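Local coordinates for protein 3,6-diketocamphane 1,6-monooxygenase (Pseudomonas putida, PDB 4UWM) that catalyses the FMNH2-dependent Baeyer-Villiger oxygenation of a diketocamphane to a lactone, allowing the bacterium to grow on (-)-camphor, at residues 270-275 against 313-318; 49-54 against 277-282; 329-334 against 339-344; 28-33 against 62-67. All blocks are in the same frame, centred on the assembly; numbering follows the deposited sequence. Where two conformers were deposited one is given.

Contact 1: residues 270-275 against 313-318; sequences RLVMEG and FLVDNV
Phe313 O, on the helix that presses Val315 against Val272 and Met273, is gripped twice by Asn317. Asn317 N bonds Phe313 O at 2.9 Å in normal helical fashion. Asn317 ND2 curls back to the same Phe313 O at 2.8 Å, in the carbonyl plane and on a lone pair, with an N-H...O angle of 150°. This ties the amide to the last turn of helix 311-317.

Across the contact there is no hydrogen bond, and one methyl does the work. Val315 CG2 meets Val272 CG1 tip to tip at 3.7 Å. The same Val315 CG2 takes Met273 SD at 3.5 Å in one of two modelled conformers, whose chain bends at chi2 to bring the sulfur over. CG1 of Val272 lies anti to its backbone N (chi1 172°), which carries that methyl into the interface. Beside this apolar patch, a salt bridge from Lys269 to Asp316 also joins the two helices.

The pair lies at the periphery of the chain. Val272 also touches Phe260 of strand 254-261 and Ile277 of helix 276-291, and Leu314 packs on Tyr298 of helix 296-302.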
loop_
_atom_site.group_PDB
_atom_site.type_symbol
_atom_site.label_atom_id
_atom_site.label_comp_id
_atom_site.label_asym_id
_atom_site.label_seq_id
_atom_site.Cartn_x
_atom_site.Cartn_y
_atom_site.Cartn_z
ATOM N N ARG A 270 -21.157 23.224 -22.058
ATOM C CA ARG A 270 -21.349 22.147 -23.031
ATOM C C ARG A 270 -20.468 20.937 -22.712
ATOM O O ARG A 270 -20.926 19.801 -22.789
ATOM C CB ARG A 270 -21.096 22.630 -24.461
ATOM C CG ARG A 270 -21.622 21.672 -25.524
ATOM C CD ARG A 270 -21.179 22.076 -26.925
ATOM N NE ARG A 270 -19.723 22.104 -27.054
ATOM C CZ ARG A 270 -18.945 21.025 -27.060
ATOM N NH1 ARG A 270 -19.472 19.811 -26.937
ATOM N NH2 ARG A 270 -17.633 21.166 -27.177
ATOM N N LEU A 271 -19.215 21.187 -22.349
ATOM C CA LEU A 271 -18.283 20.117 -22.001
ATOM C C LEU A 271 -18.741 19.323 -20.766
ATOM O O LEU A 271 -18.576 18.101 -20.712
ATOM C CB LEU A 271 -16.865 20.676 -21.829
ATOM C CG LEU A 271 -16.126 21.028 -23.132
ATOM C CD1 LEU A 271 -14.917 21.910 -22.854
ATOM C CD2 LEU A 271 -15.731 19.810 -23.957
ATOM N N VAL A 272 -19.330 20.029 -19.801
ATOM C CA VAL A 272 -19.927 19.406 -18.620
ATOM C C VAL A 272 -21.148 18.586 -19.009
ATOM O O VAL A 272 -21.227 17.401 -18.695
ATOM C CB VAL A 272 -20.327 20.455 -17.544
ATOM C CG1 VAL A 272 -21.119 19.810 -16.411
ATOM C CG2 VAL A 272 -19.112 21.176 -16.998
ATOM N N MET A 273 -22.097 19.214 -19.704
ATOM C CA MET A 273 -23.344 18.548 -20.089
ATOM C C MET A 273 -23.103 17.315 -20.948
ATOM O O MET A 273 -23.786 16.291 -20.796
ATOM C CB MET A 273 -24.268 19.503 -20.867
ATOM C CG MET A 273 -24.750 20.731 -20.115
ATOM S SD MET A 273 -25.867 20.401 -18.749
ATOM C CE MET A 273 -27.279 19.664 -19.572
ATOM N N GLU A 274 -22.149 17.414 -21.863
ATOM C CA GLU A 274 -21.930 16.365 -22.852
ATOM C C GLU A 274 -20.766 15.435 -22.523
ATOM O O GLU A 274 -20.570 14.439 -23.219
ATOM C CB GLU A 274 -21.749 16.986 -24.251
ATOM C CG GLU A 274 -23.036 17.549 -24.852
ATOM C CD GLU A 274 -22.848 18.220 -26.212
ATOM O OE1 GLU A 274 -21.789 18.053 -26.850
ATOM O OE2 GLU A 274 -23.779 18.927 -26.652
ATOM N N GLY A 275 -20.007 15.740 -21.467
ATOM C CA GLY A 275 -18.824 14.940 -21.125
ATOM C C GLY A 275 -18.947 14.006 -19.918
ATOM O O GLY A 275 -20.055 13.715 -19.466
ATOM N N PHE A 313 -29.982 22.196 -14.084
ATOM C CA PHE A 313 -30.106 23.001 -12.880
ATOM C C PHE A 313 -28.778 23.056 -12.110
ATOM O O PHE A 313 -28.324 24.134 -11.704
ATOM C CB PHE A 313 -31.223 22.490 -11.970
ATOM C CG PHE A 313 -31.133 23.027 -10.568
ATOM C CD1 PHE A 313 -31.455 24.355 -10.295
ATOM C CD2 PHE A 313 -30.681 22.221 -9.524
ATOM C CE1 PHE A 313 -31.345 24.865 -9.008
ATOM C CE2 PHE A 313 -30.572 22.727 -8.236
ATOM C CZ PHE A 313 -30.904 24.050 -7.976
ATOM N N LEU A 314 -28.171 21.886 -11.910
ATOM C CA LEU A 314 -26.892 21.773 -11.201
ATOM C C LEU A 314 -25.796 22.534 -11.937
ATOM O O LEU A 314 -25.072 23.321 -11.338
ATOM C CB LEU A 314 -26.505 20.291 -11.003
ATOM C CG LEU A 314 -27.376 19.435 -10.076
ATOM C CD1 LEU A 314 -26.915 17.984 -10.068
ATOM C CD2 LEU A 314 -27.399 19.983 -8.653
ATOM N N VAL A 315 -25.705 22.331 -13.246
ATOM C CA VAL A 315 -24.702 23.029 -14.055
ATOM C C VAL A 315 -24.850 24.551 -13.995
ATOM O O VAL A 315 -23.851 25.272 -13.917
ATOM C CB VAL A 315 -24.711 22.522 -15.512
ATOM C CG1 VAL A 315 -23.631 23.201 -16.329
ATOM C CG2 VAL A 315 -24.504 21.019 -15.543
ATOM N N ASP A 316 -26.093 25.031 -13.999
ATOM C CA ASP A 316 -26.379 26.473 -14.019
ATOM C C ASP A 316 -26.272 27.190 -12.665
ATOM O O ASP A 316 -25.898 28.363 -12.608
ATOM C CB ASP A 316 -27.771 26.724 -14.615
ATOM C CG ASP A 316 -27.832 26.448 -16.106
ATOM O OD1 ASP A 316 -26.827 26.662 -16.808
ATOM O OD2 ASP A 316 -28.900 26.019 -16.586
ATOM N N ASN A 317 -26.605 26.493 -11.584
ATOM C CA ASN A 317 -26.792 27.143 -10.283
ATOM C C ASN A 317 -25.910 26.626 -9.142
ATOM O O ASN A 317 -25.753 27.305 -8.129
ATOM C CB ASN A 317 -28.258 27.028 -9.864
ATOM C CG ASN A 317 -29.209 27.504 -10.946
ATOM O OD1 ASN A 317 -29.445 28.698 -11.094
ATOM N ND2 ASN A 317 -29.754 26.567 -11.714
ATOM N N VAL A 318 -25.361 25.421 -9.301
ATOM C CA VAL A 318 -24.593 24.762 -8.228
ATOM C C VAL A 318 -23.111 24.612 -8.589
ATOM O O VAL A 318 -22.243 25.165 -7.902
ATOM C CB VAL A 318 -25.191 23.389 -7.861
ATOM C CG1 VAL A 318 -24.358 22.717 -6.779
ATOM C CG2 VAL A 318 -26.635 23.544 -7.404
#

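Contact 2: residues 49-54 against 277-282; sequences QIWENI and IGYCFE
Trp51 lays its six-membered ring under the sulfur of Cys280, and this is the tight part of the contact. Cys280 SG stands over one face, 4.1 Å from the centroid of the six-membered ring of Trp51 and 28° off the normal, a sulfur-aromatic contact. The nearest ring atom is Trp51 CZ3, 3.7 Å from Cys280 SG and 3.8 Å from Cys280 CB. The sulfur sits anti to its backbone N (chi1 179°), the rotation that brings it across the indole.

The thinner, more solvent-facing side is the partly exposed Tyr279, which touches only the indole rim. Tyr279 CE2 comes there close to the indole plane, at 3.7 Å from Trp51 CH2, and the two side chains cross at about a right angle. Its hydroxyl is engaged elsewhere, with Arg283.

The indole has further partners: its ring stacks with Tyr284, and NE1 bonds to Gln182 of the second subunit. Replacing the indole by an alanine's methyl is likely to leave Cys280 and Tyr284 without their aromatic partner and Gln182 of the second subunit without its donor.

The loop 49-54 follows strand 40-43, and its Trp51 side chain lies about 8 Å from that of the FMN-binding His10. Such a loop beyond the C-terminal end of a strand is characteristic of the TIM-barrel fold of bacterial-luciferase relatives, where these loops surround the flavin site.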
loop_
_atom_site.group_PDB
_atom_site.type_symbol
_atom_site.label_atom_id
_atom_site.label_comp_id
_atom_site.label_asym_id
_atom_site.label_seq_id
_atom_site.Cartn_x
_atom_site.Cartn_y
_atom_site.Cartn_z
ATOM N N GLN A 49 -17.773 -0.613 -3.518
ATOM C CA GLN A 49 -18.415 0.254 -4.542
ATOM C C GLN A 49 -17.864 0.064 -5.950
ATOM O O GLN A 49 -16.725 -0.346 -6.115
ATOM C CB GLN A 49 -18.286 1.721 -4.147
ATOM C CG GLN A 49 -19.106 2.102 -2.904
ATOM C CD GLN A 49 -20.597 2.040 -3.172
ATOM O OE1 GLN A 49 -21.277 1.130 -2.717
ATOM N NE2 GLN A 49 -21.105 3.001 -3.946
ATOM N N ILE A 50 -18.650 0.425 -6.962
ATOM C CA ILE A 50 -18.226 0.268 -8.366
ATOM C C ILE A 50 -17.524 1.491 -8.928
ATOM O O ILE A 50 -16.413 1.378 -9.435
ATOM C CB ILE A 50 -19.411 -0.119 -9.302
ATOM C CG1 ILE A 50 -20.050 -1.436 -8.856
ATOM C CG2 ILE A 50 -18.962 -0.193 -10.773
ATOM C CD1 ILE A 50 -19.190 -2.658 -9.058
ATOM N N TRP A 51 -18.192 2.643 -8.884
ATOM C CA TRP A 51 -17.610 3.883 -9.366
ATOM C C TRP A 51 -16.428 4.309 -8.495
ATOM O O TRP A 51 -15.399 4.753 -9.021
ATOM C CB TRP A 51 -18.642 5.019 -9.395
ATOM C CG TRP A 51 -19.700 4.958 -10.478
ATOM C CD1 TRP A 51 -20.856 4.242 -10.449
ATOM C CD2 TRP A 51 -19.713 5.699 -11.719
ATOM N NE1 TRP A 51 -21.594 4.486 -11.597
ATOM C CE2 TRP A 51 -20.914 5.372 -12.390
ATOM C CE3 TRP A 51 -18.840 6.610 -12.314
ATOM C CZ2 TRP A 51 -21.249 5.910 -13.644
ATOM C CZ3 TRP A 51 -19.174 7.152 -13.577
ATOM C CH2 TRP A 51 -20.362 6.789 -14.220
ATOM N N GLU A 52 -16.581 4.165 -7.173
ATOM C CA GLU A 52 -15.537 4.573 -6.242
ATOM C C GLU A 52 -14.719 3.315 -5.956
ATOM O O GLU A 52 -14.988 2.585 -5.010
ATOM C CB GLU A 52 -16.149 5.162 -4.966
ATOM C CG GLU A 52 -17.205 6.251 -5.219
ATOM C CD GLU A 52 -18.637 5.740 -5.357
ATOM O OE1 GLU A 52 -18.853 4.539 -5.593
ATOM O OE2 GLU A 52 -19.577 6.578 -5.261
ATOM N N ASN A 53 -13.743 3.050 -6.815
ATOM C CA ASN A 53 -13.175 1.702 -6.902
ATOM C C ASN A 53 -11.720 1.598 -6.428
ATOM O O ASN A 53 -10.952 0.810 -6.972
ATOM C CB ASN A 53 -13.345 1.154 -8.340
ATOM C CG ASN A 53 -12.608 1.980 -9.373
ATOM O OD1 ASN A 53 -12.134 3.066 -9.074
ATOM N ND2 ASN A 53 -12.477 1.452 -10.600
ATOM N N ILE A 54 -11.339 2.391 -5.421
ATOM C CA ILE A 54 -9.991 2.283 -4.867
ATOM C C ILE A 54 -10.090 1.838 -3.399
ATOM O O ILE A 54 -10.504 2.633 -2.557
ATOM C CB ILE A 54 -9.175 3.613 -5.036
ATOM C CG1 ILE A 54 -8.823 3.834 -6.528
ATOM C CG2 ILE A 54 -7.894 3.609 -4.183
ATOM C CD1 ILE A 54 -8.125 5.165 -6.806
ATOM N N ILE A 277 -18.448 14.331 -16.695
ATOM C CA ILE A 277 -19.156 14.873 -15.518
ATOM C C ILE A 277 -20.672 14.706 -15.652
ATOM O O ILE A 277 -21.311 14.084 -14.808
ATOM C CB ILE A 277 -18.740 16.330 -15.217
ATOM C CG1 ILE A 277 -17.228 16.406 -15.006
ATOM C CG2 ILE A 277 -19.513 16.918 -14.036
ATOM C CD1 ILE A 277 -16.622 17.794 -15.060
ATOM N N GLY A 278 -21.243 15.211 -16.748
ATOM C CA GLY A 278 -22.671 15.043 -16.985
ATOM C C GLY A 278 -23.084 13.596 -17.034
ATOM O O GLY A 278 -24.156 13.251 -16.551
ATOM N N TYR A 279 -22.234 12.743 -17.614
ATOM C CA TYR A 279 -22.501 11.302 -17.678
ATOM C C TYR A 279 -22.626 10.654 -16.282
ATOM O O TYR A 279 -23.570 9.897 -16.006
ATOM C CB TYR A 279 -21.430 10.564 -18.515
ATOM C CG TYR A 279 -21.696 9.083 -18.606
ATOM C CD1 TYR A 279 -22.672 8.578 -19.473
ATOM C CD2 TYR A 279 -21.018 8.179 -17.785
ATOM C CE1 TYR A 279 -22.946 7.217 -19.533
ATOM C CE2 TYR A 279 -21.286 6.825 -17.837
ATOM C CZ TYR A 279 -22.246 6.349 -18.720
ATOM O OH TYR A 279 -22.505 5.005 -18.778
ATOM N N CYS A 280 -21.662 10.954 -15.415
ATOM C CA CYS A 280 -21.635 10.377 -14.062
ATOM C C CYS A 280 -22.865 10.844 -13.278
ATOM O O CYS A 280 -23.592 10.035 -12.701
ATOM C CB CYS A 280 -20.359 10.802 -13.337
ATOM S SG CYS A 280 -20.248 10.158 -11.646
ATOM N N PHE A 281 -23.104 12.152 -13.291
ATOM C CA PHE A 281 -24.273 12.726 -12.613
ATOM C C PHE A 281 -25.594 12.171 -13.099
ATOM O O PHE A 281 -26.419 11.769 -12.291
ATOM C CB PHE A 281 -24.262 14.249 -12.674
ATOM C CG PHE A 281 -23.487 14.881 -11.557
ATOM C CD1 PHE A 281 -24.104 15.163 -10.347
ATOM C CD2 PHE A 281 -22.133 15.156 -11.698
ATOM C CE1 PHE A 281 -23.397 15.736 -9.304
ATOM C CE2 PHE A 281 -21.417 15.727 -10.658
ATOM C CZ PHE A 281 -22.052 16.021 -9.459
ATOM N N GLU A 282 -25.786 12.126 -14.414
ATOM C CA GLU A 282 -27.021 11.586 -15.004
ATOM C C GLU A 282 -27.239 10.117 -14.697
ATOM O O GLU A 282 -28.354 9.707 -14.365
ATOM C CB GLU A 282 -26.988 11.752 -16.522
ATOM C CG GLU A 282 -28.344 11.777 -17.189
ATOM C CD GLU A 282 -28.934 13.163 -17.171
ATOM O OE1 GLU A 282 -29.527 13.533 -16.137
ATOM O OE2 GLU A 282 -28.773 13.887 -18.175
#

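Contact 3: residues 329-334 against 339-344; sequences EKINAL and GGWGTL
The return from helix to strand in a beta-alpha-beta crossover brings Ile331 and Leu334 against Trp341 and Leu344. Strands 320-322 and 343-347 both run parallel to strand 254-261, and helix 324-338 links them along the outside of the barrel wall.

Leu334 supplies the closest touch. Its CD1 meets Trp341 CH2 at 3.9 Å, at the edge of the indole and near its plane, while Leu334 CB is 4.0 Å from the same Trp341 CH2. The leucine therefore lies across the far end of the six-membered ring and not over a face. Ile331, one turn earlier, puts CG2 near Trp341 CZ2 at 4.3 Å. Its other branch reaches inward, with Ile331 CD1 4.3 Å from Leu344 CD2 on the strand. Trp341 CG occupies the crowded position between backbone N and carbonyl carbon (chi1 54°), a rotation that turns the indole back toward the helix although its CB does not point there.

The turn before it needs glycine. Gly339 and Gly340 both have positive phi (106° and 94°), and a CB on either would be jammed against the preceding carbonyl oxygen. Thr338 OG1 fastens this corner through bonds with Leu334 O and Gly340 N. Phe335 meets Trp341 edge-to-face, and Leu320 lies against Ile331, Leu334 and Leu344.

No hydrogen bond crosses between 329-334 and 339-344. Their cohesion is hydrophobic, with the burial of aliphatic carbons and an aromatic edge at ordinary van der Waals spacing holding helix to sheet.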
loop_
_atom_site.group_PDB
_atom_site.type_symbol
_atom_site.label_atom_id
_atom_site.label_comp_id
_atom_site.label_asym_id
_atom_site.label_seq_id
_atom_site.Cartn_x
_atom_site.Cartn_y
_atom_site.Cartn_z
ATOM N N GLU A 329 -15.981 34.950 -10.288
ATOM C CA GLU A 329 -17.084 35.720 -9.726
ATOM C C GLU A 329 -18.007 34.837 -8.901
ATOM O O GLU A 329 -18.431 35.235 -7.812
ATOM C CB GLU A 329 -17.849 36.469 -10.817
ATOM C CG GLU A 329 -17.139 37.732 -11.286
ATOM C CD GLU A 329 -17.812 38.396 -12.475
ATOM O OE1 GLU A 329 -19.055 38.317 -12.595
ATOM O OE2 GLU A 329 -17.091 39.005 -13.294
ATOM N N LYS A 330 -18.295 33.635 -9.408
ATOM C CA LYS A 330 -19.098 32.644 -8.674
ATOM C C LYS A 330 -18.490 32.271 -7.315
ATOM O O LYS A 330 -19.218 32.083 -6.335
ATOM C CB LYS A 330 -19.329 31.396 -9.522
ATOM C CG LYS A 330 -20.578 31.454 -10.377
ATOM C CD LYS A 330 -20.523 30.413 -11.480
ATOM C CE LYS A 330 -21.871 30.244 -12.154
ATOM N NZ LYS A 330 -21.732 29.439 -13.399
ATOM N N ILE A 331 -17.163 32.182 -7.252
ATOM C CA ILE A 331 -16.482 31.874 -5.990
ATOM C C ILE A 331 -16.596 33.059 -5.028
ATOM O O ILE A 331 -16.869 32.873 -3.831
ATOM C CB ILE A 331 -15.009 31.418 -6.197
ATOM C CG1 ILE A 331 -14.959 30.111 -7.014
ATOM C CG2 ILE A 331 -14.310 31.209 -4.853
ATOM C CD1 ILE A 331 -13.565 29.673 -7.423
ATOM N N ASN A 332 -16.418 34.268 -5.560
ATOM C CA ASN A 332 -16.561 35.502 -4.774
ATOM C C ASN A 332 -17.933 35.639 -4.106
ATOM O O ASN A 332 -18.011 35.939 -2.906
ATOM C CB ASN A 332 -16.249 36.726 -5.629
ATOM C CG ASN A 332 -14.779 36.836 -5.967
ATOM O OD1 ASN A 332 -13.921 36.767 -5.088
ATOM N ND2 ASN A 332 -14.481 37.023 -7.244
ATOM N N ALA A 333 -18.995 35.389 -4.877
ATOM C CA ALA A 333 -20.356 35.340 -4.347
ATOM C C ALA A 333 -20.485 34.370 -3.173
ATOM O O ALA A 333 -21.081 34.707 -2.150
ATOM C CB ALA A 333 -21.358 34.996 -5.440
ATOM N N LEU A 334 -19.912 33.171 -3.311
ATOM C CA LEU A 334 -19.934 32.189 -2.224
ATOM C C LEU A 334 -19.162 32.673 -1.017
ATOM O O LEU A 334 -19.623 32.507 0.117
ATOM C CB LEU A 334 -19.389 30.832 -2.680
ATOM C CG LEU A 334 -20.301 30.032 -3.596
ATOM C CD1 LEU A 334 -19.483 29.015 -4.373
ATOM C CD2 LEU A 334 -21.400 29.366 -2.783
ATOM N N GLY A 339 -18.185 33.372 4.052
ATOM C CA GLY A 339 -16.893 33.676 4.673
ATOM C C GLY A 339 -15.730 33.034 3.931
ATOM O O GLY A 339 -14.582 33.463 4.069
ATOM N N GLY A 340 -16.026 31.994 3.154
ATOM C CA GLY A 340 -15.009 31.314 2.344
ATOM C C GLY A 340 -14.360 30.088 2.981
ATOM O O GLY A 340 -14.857 29.542 3.974
ATOM N N TRP A 341 -13.244 29.663 2.392
ATOM C CA TRP A 341 -12.529 28.444 2.789
ATOM C C TRP A 341 -11.114 28.541 2.263
ATOM O O TRP A 341 -10.819 29.392 1.424
ATOM C CB TRP A 341 -13.212 27.196 2.206
ATOM C CG TRP A 341 -13.395 27.258 0.699
ATOM C CD1 TRP A 341 -12.442 27.028 -0.258
ATOM C CD2 TRP A 341 -14.591 27.612 -0.007
ATOM N NE1 TRP A 341 -12.975 27.207 -1.510
ATOM C CE2 TRP A 341 -14.293 27.556 -1.388
ATOM C CE3 TRP A 341 -15.888 27.971 0.391
ATOM C CZ2 TRP A 341 -15.241 27.847 -2.371
ATOM C CZ3 TRP A 341 -16.833 28.250 -0.592
ATOM C CH2 TRP A 341 -16.504 28.188 -1.953
ATOM N N GLY A 342 -10.241 27.660 2.741
ATOM C CA GLY A 342 -8.852 27.679 2.319
ATOM C C GLY A 342 -8.510 26.924 1.038
ATOM O O GLY A 342 -7.602 27.330 0.315
ATOM N N THR A 343 -9.198 25.806 0.775
ATOM C CA THR A 343 -8.883 24.983 -0.413
ATOM C C THR A 343 -10.137 24.627 -1.176
ATOM O O THR A 343 -11.117 24.115 -0.598
ATOM C CB THR A 343 -8.113 23.667 -0.060
ATOM O OG1 THR A 343 -6.878 23.977 0.592
ATOM C CG2 THR A 343 -7.781 22.876 -1.331
ATOM N N LEU A 344 -10.104 24.888 -2.477
ATOM C CA LEU A 344 -11.182 24.474 -3.350
ATOM C C LEU A 344 -10.816 23.074 -3.841
ATOM O O LEU A 344 -9.876 22.907 -4.640
ATOM C CB LEU A 344 -11.327 25.430 -4.538
ATOM C CG LEU A 344 -12.346 24.993 -5.589
ATOM C CD1 LEU A 344 -13.756 25.237 -5.092
ATOM C CD2 LEU A 344 -12.100 25.693 -6.920
#

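Contact 4: residues 28-33 against 62-67; sequences KSAVQA and AAAALQ
Ala30 and Ala64 meet methyl to methyl, with Ala30 CB 3.6 Å from Ala64 CB. Because neither residue carries anything beyond CB, the two backbones can come close here, with Ala30 CA 6.4 Å from Ala64 CA. Beside this pair Val31 turns one methyl onto Gln67. Val31 CG2 lies 3.9 Å from the backbone Gln67 O, and it is also 3.9 Å from the amide oxygen Gln67 OE1 in one of two modelled conformers. These are plain van der Waals touches and not hydrogen bonds, and the two side chains pass each other at a slant. In Val31, CG2 is anti to the carbonyl carbon, with CG1 anti to the backbone N (chi1 174°), and this leaves CG2 to face the glutamine.

The two segments belong to successive outer helices of the TIM barrel: helix 19-35 follows strand 4-9, and helix 57-65 comes after the next strand, 40-43. Both alanines rest on Phe73 of the third strand, 72-79, so the ring lies where the helix pair joins the barrel wall.

Gln67 is placed by bonds back to the turn before it. Gln67 N bonds Ala64 O at 3.2 Å, and in the same conformer NE2 makes a weak bond back to Ala63 O. Thr68 OG1 bonds Ala64 O as well, and Arg102 holds Ala65 O. Farther out, Ala63 packs on Phe23 and Ile27 of helix 19-35, and it also touches Ala62 of the second subunit.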
loop_
_atom_site.group_PDB
_atom_site.type_symbol
_atom_site.label_atom_id
_atom_site.label_comp_id
_atom_site.label_asym_id
_atom_site.label_seq_id
_atom_site.Cartn_x
_atom_site.Cartn_y
_atom_site.Cartn_z
ATOM N N LYS A 28 -1.346 9.492 -13.501
ATOM C CA LYS A 28 -1.337 10.583 -14.479
ATOM C C LYS A 28 -1.976 11.842 -13.908
ATOM O O LYS A 28 -1.481 12.957 -14.144
ATOM C CB LYS A 28 -1.963 10.133 -15.811
ATOM C CG LYS A 28 -1.078 9.137 -16.552
ATOM C CD LYS A 28 -1.729 8.506 -17.779
ATOM C CE LYS A 28 -0.742 7.564 -18.469
ATOM N NZ LYS A 28 -1.374 6.740 -19.536
ATOM N N SER A 29 -3.034 11.664 -13.127
ATOM C CA SER A 29 -3.732 12.763 -12.473
ATOM C C SER A 29 -2.832 13.443 -11.442
ATOM O O SER A 29 -2.773 14.670 -11.399
ATOM C CB SER A 29 -5.024 12.283 -11.807
ATOM O OG SER A 29 -6.073 12.105 -12.751
ATOM N N ALA A 30 -2.115 12.646 -10.630
ATOM C CA ALA A 30 -1.229 13.206 -9.608
ATOM C C ALA A 30 -0.092 14.034 -10.240
ATOM O O ALA A 30 0.201 15.145 -9.781
ATOM C CB ALA A 30 -0.647 12.084 -8.746
ATOM N N VAL A 31 0.540 13.481 -11.272
ATOM C CA VAL A 31 1.618 14.173 -12.006
ATOM C C VAL A 31 1.126 15.506 -12.620
ATOM O O VAL A 31 1.764 16.546 -12.439
ATOM C CB VAL A 31 2.263 13.267 -13.088
ATOM C CG1 VAL A 31 3.282 14.033 -13.932
ATOM C CG2 VAL A 31 2.933 12.064 -12.443
ATOM N N GLN A 32 -0.024 15.488 -13.292
ATOM C CA GLN A 32 -0.524 16.691 -13.967
ATOM C C GLN A 32 -0.903 17.754 -12.934
ATOM O O GLN A 32 -0.614 18.932 -13.138
ATOM C CB GLN A 32 -1.706 16.359 -14.891
ATOM C CG GLN A 32 -2.167 17.498 -15.807
ATOM C CD GLN A 32 -3.110 18.494 -15.133
ATOM O OE1 GLN A 32 -3.790 18.191 -14.140
ATOM N NE2 GLN A 32 -3.165 19.695 -15.685
ATOM N N ALA A 33 -1.540 17.343 -11.827
ATOM C CA ALA A 33 -1.935 18.296 -10.791
ATOM C C ALA A 33 -0.699 18.949 -10.181
ATOM O O ALA A 33 -0.670 20.170 -9.981
ATOM C CB ALA A 33 -2.815 17.635 -9.727
ATOM N N ALA A 62 1.745 6.060 -2.862
ATOM C CA ALA A 62 3.099 5.525 -2.967
ATOM C C ALA A 62 3.627 5.488 -4.409
ATOM O O ALA A 62 4.802 5.813 -4.674
ATOM C CB ALA A 62 3.182 4.139 -2.330
ATOM N N ALA A 63 2.762 5.091 -5.341
ATOM C CA ALA A 63 3.136 5.052 -6.764
ATOM C C ALA A 63 3.399 6.431 -7.397
ATOM O O ALA A 63 4.168 6.535 -8.343
ATOM C CB ALA A 63 2.096 4.293 -7.581
ATOM N N ALA A 64 2.739 7.460 -6.889
ATOM C CA ALA A 64 2.894 8.823 -7.377
ATOM C C ALA A 64 3.950 9.623 -6.615
ATOM O O ALA A 64 4.296 10.736 -7.037
ATOM C CB ALA A 64 1.545 9.552 -7.318
ATOM N N ALA A 65 4.454 9.066 -5.500
ATOM C CA ALA A 65 5.326 9.804 -4.574
ATOM C C ALA A 65 6.606 10.347 -5.221
ATOM O O ALA A 65 6.903 11.544 -5.108
ATOM C CB ALA A 65 5.671 8.944 -3.352
ATOM N N LEU A 66 7.361 9.480 -5.890
ATOM C CA LEU A 66 8.635 9.908 -6.451
ATOM C C LEU A 66 8.441 10.505 -7.847
ATOM O O LEU A 66 9.407 10.881 -8.469
ATOM C CB LEU A 66 9.680 8.776 -6.458
ATOM C CG LEU A 66 9.995 8.062 -5.111
ATOM C CD1 LEU A 66 11.234 7.189 -5.183
ATOM C CD2 LEU A 66 10.145 9.030 -3.952
ATOM N N GLN A 67 7.189 10.595 -8.304
ATOM C CA GLN A 67 6.892 11.159 -9.627
ATOM C C GLN A 67 6.419 12.598 -9.526
ATOM O O GLN A 67 6.078 13.218 -10.527
ATOM C CB GLN A 67 5.834 10.324 -10.361
ATOM C CG GLN A 67 6.285 8.910 -10.692
ATOM C CD GLN A 67 5.371 8.210 -11.672
ATOM O OE1 GLN A 67 4.981 8.777 -12.701
ATOM N NE2 GLN A 67 5.035 6.960 -11.372
#

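In the fold
From the N terminus, contact 4 opens first, at 28-33, and closes at 62-67, joining the first two outer helices of the barrel. Contact 2 opens within that loop, at 49-54, and closes only at 277-282, so the two cross; it spans most of the barrel's strands, and both contacts also reach the second subunit. Contact 1 opens at 270-275, just before contact 2 closes, and crosses it in turn. The two touch directly, through Val272 on Ile277 and Leu314 on Phe281, and helices 265-274 and 276-291 follow each other in the chain. Contact 1 closes at 313-318. Contact 3 then follows in series as a short local closure, fixing the last crossover helix to strand 343-347, next to strand 4-9.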